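Local structure of anthrone oxidase-like protein (Streptomyces ambofaciens, 5F9P) at residues Thr18-Pro21 / Glu22-Gly25; Trp63-Gly66 / Glu67-Glu70; Asp140-Gly143 / Pro144-Phe148; Gln197-Ala200 / Arg201-Ala204. The protein probably acts as a monooxygenase that opens ring B by oxidative C-C bond cleavage in the biosynthesis of atypical angucyclines. One frame throughout, in Å; residues are numbered along the deposited sequence.

Contact 1: residues Thr18-Pro21 / Glu22-Gly25; sequences TDTP and EKQG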
loop_
_atom_site.group_PDB
_atom_site.type_symbol
_atom_site.label_atom_id
_atom_site.label_comp_id
_atom_site.label_asym_id
_atom_site.label_seq_id
_atom_site.Cartn_x
_atom_site.Cartn_y
_atom_site.Cartn_z
ATOM N N THR A 18 -8.186 7.491 10.321
ATOM C CA THR A 18 -9.207 8.386 10.836
ATOM C C THR A 18 -10.048 7.676 11.901
ATOM O O THR A 18 -9.858 6.489 12.144
ATOM C CB THR A 18 -10.091 8.936 9.701
ATOM O OG1 THR A 18 -10.881 10.025 10.196
ATOM C CG2 THR A 18 -10.986 7.846 9.134
ATOM N N ASP A 19 -10.979 8.392 12.532
ATOM C CA ASP A 19 -11.676 7.821 13.688
ATOM C C ASP A 19 -13.194 7.621 13.558
ATOM O O ASP A 19 -13.828 7.155 14.503
ATOM C CB ASP A 19 -11.347 8.609 14.966
ATOM C CG ASP A 19 -11.747 10.068 14.876
ATOM O OD1 ASP A 19 -12.322 10.485 13.841
ATOM O OD2 ASP A 19 -11.499 10.802 15.856
ATOM N N THR A 20 -13.776 7.965 12.410
ATOM C CA THR A 20 -15.187 7.670 12.165
ATOM C C THR A 20 -15.379 7.213 10.733
ATOM O O THR A 20 -14.615 7.598 9.843
ATOM C CB THR A 20 -16.127 8.892 12.414
ATOM O OG1 THR A 20 -16.017 9.827 11.333
ATOM C CG2 THR A 20 -15.802 9.587 13.722
ATOM N N PRO A 21 -16.412 6.392 10.501
ATOM C CA PRO A 21 -16.699 5.937 9.140
ATOM C C PRO A 21 -17.130 7.095 8.257
ATOM O O PRO A 21 -16.976 6.992 7.048
ATOM C CB PRO A 21 -17.853 4.943 9.328
ATOM C CG PRO A 21 -18.477 5.313 10.640
ATOM C CD PRO A 21 -17.369 5.862 11.492
ATOM N N GLU A 22 -17.646 8.175 8.845
ATOM C CA GLU A 22 -18.055 9.342 8.060
ATOM C C GLU A 22 -16.834 10.052 7.484
ATOM O O GLU A 22 -16.838 10.482 6.328
ATOM C CB GLU A 22 -18.874 10.330 8.902
ATOM C CG GLU A 22 -20.279 9.842 9.259
ATOM C CD GLU A 22 -20.292 8.904 10.459
ATOM O OE1 GLU A 22 -19.232 8.729 11.109
ATOM O OE2 GLU A 22 -21.373 8.349 10.754
ATOM N N LYS A 23 -15.791 10.183 8.300
ATOM C CA LYS A 23 -14.561 10.791 7.834
ATOM C C LYS A 23 -13.861 9.894 6.814
ATOM O O LYS A 23 -13.184 10.390 5.917
ATOM C CB LYS A 23 -13.630 11.122 9.000
ATOM C CG LYS A 23 -14.139 12.251 9.901
ATOM C CD LYS A 23 -13.173 12.473 11.057
ATOM C CE LYS A 23 -13.733 13.394 12.119
ATOM N NZ LYS A 23 -12.816 13.381 13.290
ATOM N N GLN A 24 -14.031 8.581 6.939
ATOM C CA GLN A 24 -13.486 7.681 5.929
ATOM C C GLN A 24 -14.159 7.901 4.578
ATOM O O GLN A 24 -13.491 7.965 3.551
ATOM C CB GLN A 24 -13.604 6.211 6.332
ATOM C CG GLN A 24 -13.069 5.275 5.242
ATOM C CD GLN A 24 -12.958 3.844 5.699
ATOM O OE1 GLN A 24 -12.537 3.579 6.821
ATOM N NE2 GLN A 24 -13.329 2.908 4.830
ATOM N N GLY A 25 -15.482 8.002 4.572
ATOM C CA GLY A 25 -16.191 8.250 3.328
ATOM C C GLY A 25 -15.743 9.556 2.689
ATOM O O GLY A 25 -15.600 9.666 1.452
HETATM O O HOH W 1 -14.000 12.937 15.664
#
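K23 and the residues just before its helix illustrate how a long side chain can run back along the chain and secure a helix start. Its CB lies 3.2 Å from T18 OG1, a hydroxyl whose own hydrogen-bond partner is the carbonyl of I89. The next carbon, CG, comes within 3.4 Å of T20 OG1, so the lysine stem passes between two threonine hydroxyls. CD continues on to D19 OD1 at 3.5 Å, and the extended chain then delivers NZ to the same oxygen at 3.0 Å, on its syn lone pair, in a salt bridge. D19 reaches this meeting point because its CG stands between the backbone N and the carbonyl carbon (chi1 60°). A water accepts from K23 NZ at 2.7 Å and donates to D19 OD2, closing a small ring around the ion pair. Meanwhile T20 OG1 serves as the N-cap, accepting from K23 N at 3.1 Å with an N-H...O angle of 162°, while T20 O takes the amide of Q24. One lysine is thus held at both ends, its amide by a neutral hydroxyl and its ammonium by a carboxylate and water, a pairing on the protein surface whose electrostatic gain is probably moderated by solvent.

Contact 2: residues Trp63-Gly66 / Glu67-Glu70; sequences WRSG and EDLE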
loop_
_atom_site.group_PDB
_atom_site.type_symbol
_atom_site.label_atom_id
_atom_site.label_comp_id
_atom_site.label_asym_id
_atom_site.label_seq_id
_atom_site.Cartn_x
_atom_site.Cartn_y
_atom_site.Cartn_z
ATOM N N TRP A 63 4.647 6.713 -9.893
ATOM C CA TRP A 63 5.240 7.955 -10.390
ATOM C C TRP A 63 6.496 7.615 -11.194
ATOM O O TRP A 63 7.271 6.750 -10.794
ATOM C CB TRP A 63 5.638 8.880 -9.224
ATOM C CG TRP A 63 4.519 9.675 -8.613
ATOM C CD1 TRP A 63 3.795 9.351 -7.500
ATOM C CD2 TRP A 63 4.011 10.939 -9.068
ATOM N NE1 TRP A 63 2.866 10.326 -7.244
ATOM C CE2 TRP A 63 2.977 11.312 -8.188
ATOM C CE3 TRP A 63 4.331 11.790 -10.139
ATOM C CZ2 TRP A 63 2.252 12.493 -8.340
ATOM C CZ3 TRP A 63 3.609 12.966 -10.291
ATOM C CH2 TRP A 63 2.584 13.308 -9.393
ATOM N N ARG A 64 6.696 8.287 -12.325
ATOM C CA ARG A 64 7.872 8.030 -13.155
ATOM C C ARG A 64 9.168 8.236 -12.352
ATOM O O ARG A 64 10.071 7.419 -12.417
ATOM C CB ARG A 64 7.849 8.920 -14.396
ATOM C CG ARG A 64 8.996 8.685 -15.348
ATOM C CD ARG A 64 8.923 9.623 -16.542
ATOM N NE ARG A 64 8.758 11.020 -16.141
ATOM C CZ ARG A 64 8.550 12.022 -16.993
ATOM N NH1 ARG A 64 8.490 11.783 -18.298
ATOM N NH2 ARG A 64 8.409 13.261 -16.541
ATOM N N SER A 65 9.236 9.312 -11.571
ATOM C CA SER A 65 10.432 9.624 -10.783
ATOM C C SER A 65 10.100 10.538 -9.604
ATOM O O SER A 65 9.044 11.181 -9.587
ATOM C CB SER A 65 11.471 10.322 -11.666
ATOM O OG SER A 65 11.005 11.608 -12.020
ATOM N N GLY A 66 11.007 10.607 -8.626
ATOM C CA GLY A 66 10.816 11.476 -7.477
ATOM C C GLY A 66 10.716 12.939 -7.862
ATOM O O GLY A 66 10.012 13.728 -7.226
ATOM N N GLU A 67 11.423 13.299 -8.924
ATOM C CA GLU A 67 11.421 14.663 -9.430
ATOM C C GLU A 67 10.002 15.072 -9.848
ATOM O O GLU A 67 9.537 16.165 -9.529
ATOM C CB GLU A 67 12.413 14.772 -10.594
ATOM C CG GLU A 67 12.849 16.177 -10.945
ATOM C CD GLU A 67 13.912 16.189 -12.046
ATOM O OE1 GLU A 67 14.653 15.188 -12.164
ATOM O OE2 GLU A 67 14.002 17.191 -12.794
ATOM N N ASP A 68 9.301 14.169 -10.523
ATOM C CA ASP A 68 7.908 14.413 -10.886
ATOM C C ASP A 68 7.022 14.553 -9.650
ATOM O O ASP A 68 6.188 15.450 -9.574
ATOM C CB ASP A 68 7.383 13.287 -11.776
ATOM C CG ASP A 68 8.166 13.158 -13.068
ATOM O OD1 ASP A 68 8.426 14.194 -13.711
ATOM O OD2 ASP A 68 8.525 12.024 -13.436
ATOM N N LEU A 69 7.196 13.656 -8.687
ATOM C CA LEU A 69 6.433 13.725 -7.439
ATOM C C LEU A 69 6.608 15.053 -6.703
ATOM O O LEU A 69 5.645 15.620 -6.179
ATOM C CB LEU A 69 6.845 12.597 -6.502
ATOM C CG LEU A 69 6.204 12.653 -5.114
ATOM C CD1 LEU A 69 4.709 12.422 -5.237
ATOM C CD2 LEU A 69 6.859 11.641 -4.153
ATOM N N GLU A 70 7.845 15.529 -6.630
ATOM C CA GLU A 70 8.137 16.761 -5.905
ATOM C C GLU A 70 7.443 17.962 -6.541
ATOM O O GLU A 70 7.009 18.881 -5.845
ATOM C CB GLU A 70 9.652 16.988 -5.814
ATOM C CG GLU A 70 10.353 16.009 -4.877
ATOM C CD GLU A 70 9.793 16.047 -3.462
ATOM O OE1 GLU A 70 9.160 17.066 -3.106
ATOM O OE2 GLU A 70 9.978 15.058 -2.708
#
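R64 and D68 meet side-on, a geometry in which two nitrogens of one guanidinium take one oxygen each of one carboxylate. R64 NE donates to D68 OD2 at 2.9 Å and R64 NH2 to D68 OD1 at 3.0 Å, both bonds nearly straight. The acceptors lie in the guanidinium plane, yet the two flat groups are turned 35° against each other, and both nitrogens reach the carboxylate from its syn side but out of its plane. The arginine chain leaves with CG anti to its backbone N (chi1 -178°) and bends only at chi3, which turns the NE edge back toward the helix. R64 also has a long, weak ion pair with E41.

S65 OG adds a weak bond to D68 OD2, so this oxygen is touched by the serine as well as by R64. The same hydroxyl is the N-cap, accepting weakly from D68 N at 3.4 Å, while S65 O receives the amide of L69.

On another side of the turn, W63 and L69 cross at about a right angle. L69 CD1 sits over the face of the indole, 3.7 Å from the centroid of the five-membered ring, a CH-pi contact displaced toward the rim. The six-membered ring also reaches D68, with W63 CE3 3.8 Å from D68 CB. W43 meets W63 edge-to-face, and V12 touches both W63 and L69. The arrangement is a serine N-cap, its bond to D68 N weak, backed by an R64-D68 salt bridge over the first turn, where barrel strand 56-63 passes into helix 66-74.

Contact 3: residues Asp140-Gly143 / Pro144-Phe148; sequences DALG and PGQAF
G145 N donates to D140 O at 2.9 Å, the bond that turns the chain back at the end of helix 135-142. The N-H...O angle is 151°, and the donor arrives nearly head-on to the carbonyl. Because it joins residues five apart, it widens the last helical turn. P144, which has no amide hydrogen to offer, fills the step between, its CD resting 3.2 Å from D140 O. Its ring also crosses the D140 side chain at about a right angle, with P144 CG 3.8 Å from D140 OD1; the charge of that aspartate is paired chiefly with R207.

G143 is where the helical backbone gives way. Its carbonyl accepts Q146 N at 2.9 Å from well above the carbonyl plane, a bond that bridges P144 and G145 and fits the short 3-10 segment that follows.

The side chain of Q146 then runs back along the helix end. With CG anti to its carbonyl carbon (chi1 -59°) and the chain extended beyond, CG passes 3.4 Å from A141 O and NE2 reaches L142 O at 3.0 Å. This bond is nearly straight (167°), lies in both the amide and the carbonyl planes, and uses a lone pair of the oxygen. L142 lies alongside, pointing the same way. Q146 NE2 also donates to a bound glycerol, probably from the crystallisation liquor, and the side chain touches H158 and A204. The principle is replacement: G145 N serves D140 O because P144 lacks an N-H, and Q146 NE2 satisfies L142 O, whose regular helical partner, Q146 N, turns to G143 O.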
loop_
_atom_site.group_PDB
_atom_site.type_symbol
_atom_site.label_atom_id
_atom_site.label_comp_id
_atom_site.label_asym_id
_atom_site.label_seq_id
_atom_site.Cartn_x
_atom_site.Cartn_y
_atom_site.Cartn_z
ATOM N N ASP A 140 14.453 -9.467 3.056
ATOM C CA ASP A 140 14.689 -10.853 2.682
ATOM C C ASP A 140 13.668 -11.783 3.321
ATOM O O ASP A 140 13.137 -12.672 2.660
ATOM C CB ASP A 140 16.096 -11.294 3.057
ATOM C CG ASP A 140 16.449 -12.623 2.445
ATOM O OD1 ASP A 140 16.666 -12.660 1.210
ATOM O OD2 ASP A 140 16.494 -13.628 3.187
ATOM N N ALA A 141 13.389 -11.572 4.605
ATOM C CA ALA A 141 12.430 -12.409 5.321
ATOM C C ALA A 141 11.025 -12.316 4.744
ATOM O O ALA A 141 10.342 -13.342 4.607
ATOM C CB ALA A 141 12.401 -12.062 6.822
ATOM N N LEU A 142 10.591 -11.094 4.433
ATOM C CA LEU A 142 9.213 -10.857 3.962
ATOM C C LEU A 142 9.010 -11.356 2.547
ATOM O O LEU A 142 7.941 -11.853 2.215
ATOM C CB LEU A 142 8.852 -9.364 4.023
ATOM C CG LEU A 142 8.562 -8.780 5.398
ATOM C CD1 LEU A 142 8.540 -7.266 5.325
ATOM C CD2 LEU A 142 7.230 -9.332 5.917
ATOM N N GLY A 143 10.041 -11.211 1.715
ATOM C CA GLY A 143 9.940 -11.547 0.310
ATOM C C GLY A 143 10.276 -13.006 0.072
ATOM O O GLY A 143 9.409 -13.873 0.216
ATOM N N PRO A 144 11.536 -13.285 -0.298
ATOM C CA PRO A 144 11.992 -14.666 -0.549
ATOM C C PRO A 144 11.684 -15.579 0.632
ATOM O O PRO A 144 11.373 -16.750 0.441
ATOM C CB PRO A 144 13.508 -14.514 -0.716
ATOM C CG PRO A 144 13.707 -13.093 -1.154
ATOM C CD PRO A 144 12.608 -12.291 -0.503
ATOM N N GLY A 145 11.762 -15.040 1.844
ATOM C CA GLY A 145 11.486 -15.815 3.046
ATOM C C GLY A 145 10.083 -16.399 3.111
ATOM O O GLY A 145 9.842 -17.389 3.818
ATOM N N GLN A 146 9.151 -15.797 2.376
ATOM C CA GLN A 146 7.764 -16.245 2.408
ATOM C C GLN A 146 7.265 -16.882 1.103
ATOM O O GLN A 146 6.095 -16.758 0.734
ATOM C CB GLN A 146 6.849 -15.102 2.843
ATOM C CG GLN A 146 7.219 -14.552 4.220
ATOM C CD GLN A 146 6.113 -13.717 4.828
ATOM O OE1 GLN A 146 5.443 -14.148 5.765
ATOM N NE2 GLN A 146 5.925 -12.512 4.307
ATOM N N ALA A 147 8.155 -17.578 0.412
ATOM C CA ALA A 147 7.756 -18.307 -0.782
ATOM C C ALA A 147 6.595 -19.263 -0.474
ATOM O O ALA A 147 5.781 -19.554 -1.346
ATOM C CB ALA A 147 8.952 -19.069 -1.366
ATOM N N PHE A 148 6.503 -19.736 0.768
ATOM C CA PHE A 148 5.456 -20.692 1.131
ATOM C C PHE A 148 4.054 -20.128 0.897
ATOM O O PHE A 148 3.093 -20.884 0.773
ATOM C CB PHE A 148 5.570 -21.108 2.607
ATOM C CG PHE A 148 5.241 -19.995 3.561
ATOM C CD1 PHE A 148 6.231 -19.126 4.003
ATOM C CD2 PHE A 148 3.932 -19.787 3.978
ATOM C CE1 PHE A 148 5.925 -18.079 4.869
ATOM C CE2 PHE A 148 3.619 -18.745 4.837
ATOM C CZ PHE A 148 4.616 -17.886 5.285
#

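Contact 4: residues Gln197-Ala200 / Arg201-Ala204; sequences QDEA and RKAA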
loop_
_atom_site.group_PDB
_atom_site.type_symbol
_atom_site.label_atom_id
_atom_site.label_comp_id
_atom_site.label_asym_id
_atom_site.label_seq_id
_atom_site.Cartn_x
_atom_site.Cartn_y
_atom_site.Cartn_z
ATOM N N GLN A 197 0.797 -23.545 11.430
ATOM C CA GLN A 197 1.696 -22.668 10.702
ATOM C C GLN A 197 2.843 -23.457 10.088
ATOM O O GLN A 197 3.427 -24.332 10.730
ATOM C CB GLN A 197 2.273 -21.612 11.636
ATOM C CG GLN A 197 1.266 -20.632 12.199
ATOM C CD GLN A 197 1.939 -19.519 12.982
ATOM O OE1 GLN A 197 3.135 -19.259 12.810
ATOM N NE2 GLN A 197 1.182 -18.865 13.849
ATOM N N ASP A 198 3.174 -23.126 8.849
ATOM C CA ASP A 198 4.398 -23.618 8.220
ATOM C C ASP A 198 5.622 -23.149 9.025
ATOM O O ASP A 198 5.622 -22.046 9.558
ATOM C CB ASP A 198 4.493 -23.075 6.792
ATOM C CG ASP A 198 5.379 -23.923 5.906
ATOM O OD1 ASP A 198 6.626 -23.907 6.094
ATOM O OD2 ASP A 198 4.817 -24.607 5.020
ATOM N N GLU A 199 6.658 -23.975 9.116
ATOM C CA GLU A 199 7.846 -23.573 9.863
ATOM C C GLU A 199 8.575 -22.432 9.154
ATOM O O GLU A 199 9.240 -21.621 9.788
ATOM C CB GLU A 199 8.772 -24.770 10.131
ATOM C CG GLU A 199 8.186 -25.792 11.142
ATOM C CD GLU A 199 8.012 -25.199 12.540
ATOM O OE1 GLU A 199 8.993 -24.598 13.024
ATOM O OE2 GLU A 199 6.907 -25.318 13.155
ATOM N N ALA A 200 8.436 -22.370 7.834
ATOM C CA ALA A 200 8.998 -21.261 7.064
ATOM C C ALA A 200 8.271 -19.947 7.402
ATOM O O ALA A 200 8.876 -18.865 7.389
ATOM C CB ALA A 200 8.945 -21.558 5.573
ATOM N N ARG A 201 6.983 -20.037 7.735
ATOM C CA ARG A 201 6.267 -18.845 8.200
ATOM C C ARG A 201 6.841 -18.351 9.521
ATOM O O ARG A 201 7.138 -17.170 9.667
ATOM C CB ARG A 201 4.766 -19.088 8.347
ATOM C CG ARG A 201 4.058 -17.986 9.141
ATOM C CD ARG A 201 2.569 -18.237 9.254
ATOM N NE ARG A 201 1.900 -17.213 10.065
ATOM C CZ ARG A 201 0.580 -17.136 10.224
ATOM N NH1 ARG A 201 -0.209 -18.026 9.623
ATOM N NH2 ARG A 201 0.048 -16.167 10.966
ATOM N N LYS A 202 7.007 -19.265 10.474
ATOM C CA LYS A 202 7.566 -18.919 11.789
ATOM C C LYS A 202 8.954 -18.289 11.679
ATOM O O LYS A 202 9.305 -17.376 12.428
ATOM C CB LYS A 202 7.638 -20.163 12.681
ATOM C CG LYS A 202 6.304 -20.883 12.874
ATOM C CD LYS A 202 6.485 -22.107 13.772
ATOM C CE LYS A 202 5.164 -22.820 14.039
ATOM N NZ LYS A 202 5.363 -24.088 14.819
ATOM N N ALA A 203 9.747 -18.790 10.744
ATOM C CA ALA A 203 11.090 -18.272 10.542
ATOM C C ALA A 203 11.028 -16.867 9.962
ATOM O O ALA A 203 11.731 -15.972 10.417
ATOM C CB ALA A 203 11.890 -19.200 9.627
ATOM N N ALA A 204 10.181 -16.669 8.959
ATOM C CA ALA A 204 10.062 -15.344 8.338
ATOM C C ALA A 204 9.617 -14.331 9.381
ATOM O O ALA A 204 10.235 -13.278 9.553
ATOM C CB ALA A 204 9.069 -15.381 7.164
HETATM O O HOH W 2 8.711 -24.034 15.683
#
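Q197 lays its amide over one face of the R201 guanidinium, the two planes only 13° apart. Q197 CD stands 3.7 Å above the guanidinium plane, displaced toward the rim, and Q197 OE1 comes 3.6 Å from R201 NE. This is a stack, so the nitrogens of R201 keep their directions for other acceptors: NH1 donates to the carbonyl of Y189, NH2 to that of R190. R201 also makes a cation-pi contact with the Y189 ring. The extended arginine, its CG anti to the backbone N (chi1 166°), carries the guanidinium against the flat of the Q197 amide.

Next along, K202 NZ meets E199 OE2 at 2.6 Å in a salt bridge, on the syn side and 19° out of the carboxylate plane. E199 bends at chi2 to get there, and a water donates to its OE1 at 2.7 Å.

Helix 199-211 starts from D198, whose OD1 accepts A200 N at 2.9 Å through its anti lone pair, a capping bond. Outward bonds, from R201, from K202 NZ to the P194 carbonyl and from Q197 NE2 to that of Q192, hold this turn against helix 183-190 and the loop after it, while F148 packs on A200 and R201.

In the fold
From the N terminus, contact 1 turns strand 10-17 into helix 21-37, and contact 2 does the same between strand 56-63 and helix 66-74; the two strands are antiparallel neighbours in the barrel, so the contacts at their C-terminal ends lie far apart, about 30 Å between centres. Contact 3 ends helix 135-142 on the way to strand 155-167, and contact 4 opens helix 199-211. All four are local and follow in series, none enclosing or crossing another. Only contacts 3 and 4 touch: A141 O packs 3.5 Å from A204 CB, joining a helix end to a helix start within the dimeric alpha-beta barrel type of fold, here closed by a single chain.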